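Side-chain contact in poly-beta-hydroxybuterate polymerase (Cupriavidus necator, PDB 5T6O), which probably acts as an acyltransferase that polymerises hydroxybutyrate units into polyhydroxybutyrate, this chain being its catalytic domain of alpha/beta hydrolase fold: residues Met42-Ile47 and Tyr51-Gln56. The protein carries 1 engineered substitution. Residues are numbered along the deposited sequence; the frame is centred on the assembly and turned at random.
Sequences MVPPCI and YILDLQ
Leu53 reaches back from a short 3-10 turn and lays its CD1 methyl against Pro44 and Met42, at the C-terminal end of a central strand of the alpha/beta hydrolase sheet. Strand 40-43 sits between the parallel strands 72-77 and 113-118, with the backbone of Met42 hydrogen-bonded to Phe73 and Val75 and that of Val43 to Leu116 and Phe118. Past Val43 the chain leaves the strand through Pro44 and Pro45, then curls back, and Leu53 is the residue it turns toward the strand end.

The contact is wholly apolar and hangs on one methyl group. Leu53 CD1 stands 3.9 Å from Pro44 CB and 4.2 Å from Pro44 CG, so it meets the CB-CG side of the pyrrolidine ring, and the two side chains lie at a slant to each other. Met42 offers the flank of its side chain: Met42 SD lies 4.3 Å from Leu53 CD1, a looser touch, while the terminal CE sits farther off. The CG-SD bond of Met42 runs anti to CA-CB (chi2 -168°), which brings the sulfur out toward the leucine. In Leu53, chi1 of -60° sets CG opposite the carbonyl carbon, and CD1 then continues the extended line from CA toward the strand, chi2 being -180°.

All three touching residues are buried. Strand 113-118 packs on the leucine through Phe118, and strand 72-77 on the proline through Leu74 and Val75. The turn that presents Leu53 is closed by a weak backbone hydrogen bond, Asp54 N to Tyr51 O at 2.9 Å.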
loop_
_atom_site.group_PDB
_atom_site.type_symbol
_atom_site.label_atom_id
_atom_site.label_comp_id
_atom_site.label_asym_id
_atom_site.label_seq_id
_atom_site.Cartn_x
_atom_site.Cartn_y
_atom_site.Cartn_z
ATOM N N MET A 42 25.586 -15.160 20.585
ATOM C CA MET A 42 24.620 -14.155 20.168
ATOM C C MET A 42 25.324 -12.856 19.800
ATOM O O MET A 42 26.131 -12.337 20.585
ATOM C CB MET A 42 23.608 -13.894 21.277
ATOM C CG MET A 42 22.764 -15.088 21.647
ATOM S SD MET A 42 21.419 -14.497 22.693
ATOM C CE MET A 42 20.562 -16.037 23.011
ATOM N N VAL A 43 25.001 -12.328 18.617
ATOM C CA VAL A 43 25.500 -11.028 18.165
ATOM C C VAL A 43 24.319 -10.067 18.099
ATOM O O VAL A 43 23.545 -10.082 17.130
ATOM C CB VAL A 43 26.216 -11.128 16.808
ATOM C CG1 VAL A 43 26.743 -9.733 16.371
ATOM C CG2 VAL A 43 27.368 -12.143 16.890
ATOM N N PRO A 44 24.138 -9.239 19.118
ATOM C CA PRO A 44 23.024 -8.302 19.144
ATOM C C PRO A 44 23.326 -7.080 18.297
ATOM O O PRO A 44 24.465 -6.885 17.854
ATOM C CB PRO A 44 22.911 -7.929 20.633
ATOM C CG PRO A 44 23.938 -8.816 21.355
ATOM C CD PRO A 44 24.950 -9.172 20.338
ATOM N N PRO A 45 22.335 -6.224 18.051
ATOM C CA PRO A 45 22.615 -4.957 17.359
ATOM C C PRO A 45 23.545 -4.074 18.175
ATOM O O PRO A 45 23.592 -4.151 19.406
ATOM C CB PRO A 45 21.228 -4.312 17.228
ATOM C CG PRO A 45 20.423 -4.932 18.380
ATOM C CD PRO A 45 20.910 -6.356 18.416
ATOM N N CYS A 46 24.292 -3.223 17.474
ATOM C CA CYS A 46 25.022 -2.137 18.124
ATOM C C CYS A 46 24.282 -0.811 18.009
ATOM O O CYS A 46 24.798 0.226 18.447
ATOM C CB CYS A 46 26.432 -2.020 17.543
ATOM S SG CYS A 46 26.477 -1.819 15.729
ATOM N N ILE A 47 23.089 -0.842 17.422
ATOM C CA ILE A 47 22.104 0.232 17.495
ATOM C C ILE A 47 21.197 -0.087 18.680
ATOM O O ILE A 47 20.509 -1.108 18.672
ATOM C CB ILE A 47 21.324 0.325 16.173
ATOM C CG1 ILE A 47 22.294 0.730 15.046
ATOM C CG2 ILE A 47 20.130 1.264 16.289
ATOM C CD1 ILE A 47 21.733 0.548 13.630
ATOM N N TYR A 51 20.703 -5.756 25.583
ATOM C CA TYR A 51 19.854 -6.365 26.596
ATOM C C TYR A 51 18.380 -6.391 26.213
ATOM O O TYR A 51 17.565 -6.882 27.003
ATOM C CB TYR A 51 20.052 -5.665 27.943
ATOM C CG TYR A 51 19.690 -4.200 27.993
ATOM C CD1 TYR A 51 18.378 -3.797 28.246
ATOM C CD2 TYR A 51 20.669 -3.217 27.875
ATOM C CE1 TYR A 51 18.044 -2.465 28.318
ATOM C CE2 TYR A 51 20.337 -1.863 27.957
ATOM C CZ TYR A 51 19.027 -1.500 28.175
ATOM O OH TYR A 51 18.682 -0.171 28.249
ATOM N N ILE A 52 18.018 -5.914 25.015
ATOM C CA ILE A 52 16.716 -6.300 24.476
ATOM C C ILE A 52 16.597 -7.822 24.450
ATOM O O ILE A 52 15.495 -8.369 24.570
ATOM C CB ILE A 52 16.493 -5.686 23.069
ATOM C CG1 ILE A 52 15.043 -5.891 22.601
ATOM C CG2 ILE A 52 17.467 -6.289 22.042
ATOM C CD1 ILE A 52 14.004 -5.362 23.560
ATOM N N LEU A 53 17.727 -8.528 24.348
ATOM C CA LEU A 53 17.749 -9.990 24.349
ATOM C C LEU A 53 17.824 -10.587 25.747
ATOM O O LEU A 53 17.738 -11.809 25.878
ATOM C CB LEU A 53 18.941 -10.503 23.536
ATOM C CG LEU A 53 18.949 -10.066 22.072
ATOM C CD1 LEU A 53 20.151 -10.630 21.366
ATOM C CD2 LEU A 53 17.655 -10.531 21.399
ATOM N N ASP A 54 18.006 -9.766 26.781
ATOM C CA ASP A 54 18.025 -10.238 28.174
ATOM C C ASP A 54 17.313 -9.190 29.026
ATOM O O ASP A 54 17.861 -8.639 29.970
ATOM C CB ASP A 54 19.457 -10.473 28.663
ATOM C CG ASP A 54 19.513 -10.983 30.110
ATOM O OD1 ASP A 54 18.574 -11.684 30.527
ATOM O OD2 ASP A 54 20.491 -10.675 30.832
ATOM N N LEU A 55 16.067 -8.880 28.656
ATOM C CA LEU A 55 15.424 -7.674 29.169
ATOM C C LEU A 55 15.065 -7.830 30.641
ATOM O O LEU A 55 15.855 -7.466 31.514
ATOM C CB LEU A 55 14.198 -7.330 28.304
ATOM C CG LEU A 55 13.584 -5.942 28.520
ATOM C CD1 LEU A 55 14.634 -4.826 28.449
ATOM C CD2 LEU A 55 12.467 -5.691 27.503
ATOM N N GLN A 56 13.909 -8.375 30.946
ATOM C CA GLN A 56 13.649 -8.782 32.315
ATOM C C GLN A 56 13.636 -10.305 32.392
ATOM O O GLN A 56 13.588 -10.979 31.358
ATOM C CB GLN A 56 12.324 -8.190 32.810
ATOM C CG GLN A 56 12.314 -6.666 32.764
ATOM C CD GLN A 56 11.050 -6.073 33.331
ATOM O OE1 GLN A 56 10.295 -5.407 32.628
ATOM N NE2 GLN A 56 10.810 -6.309 34.619
#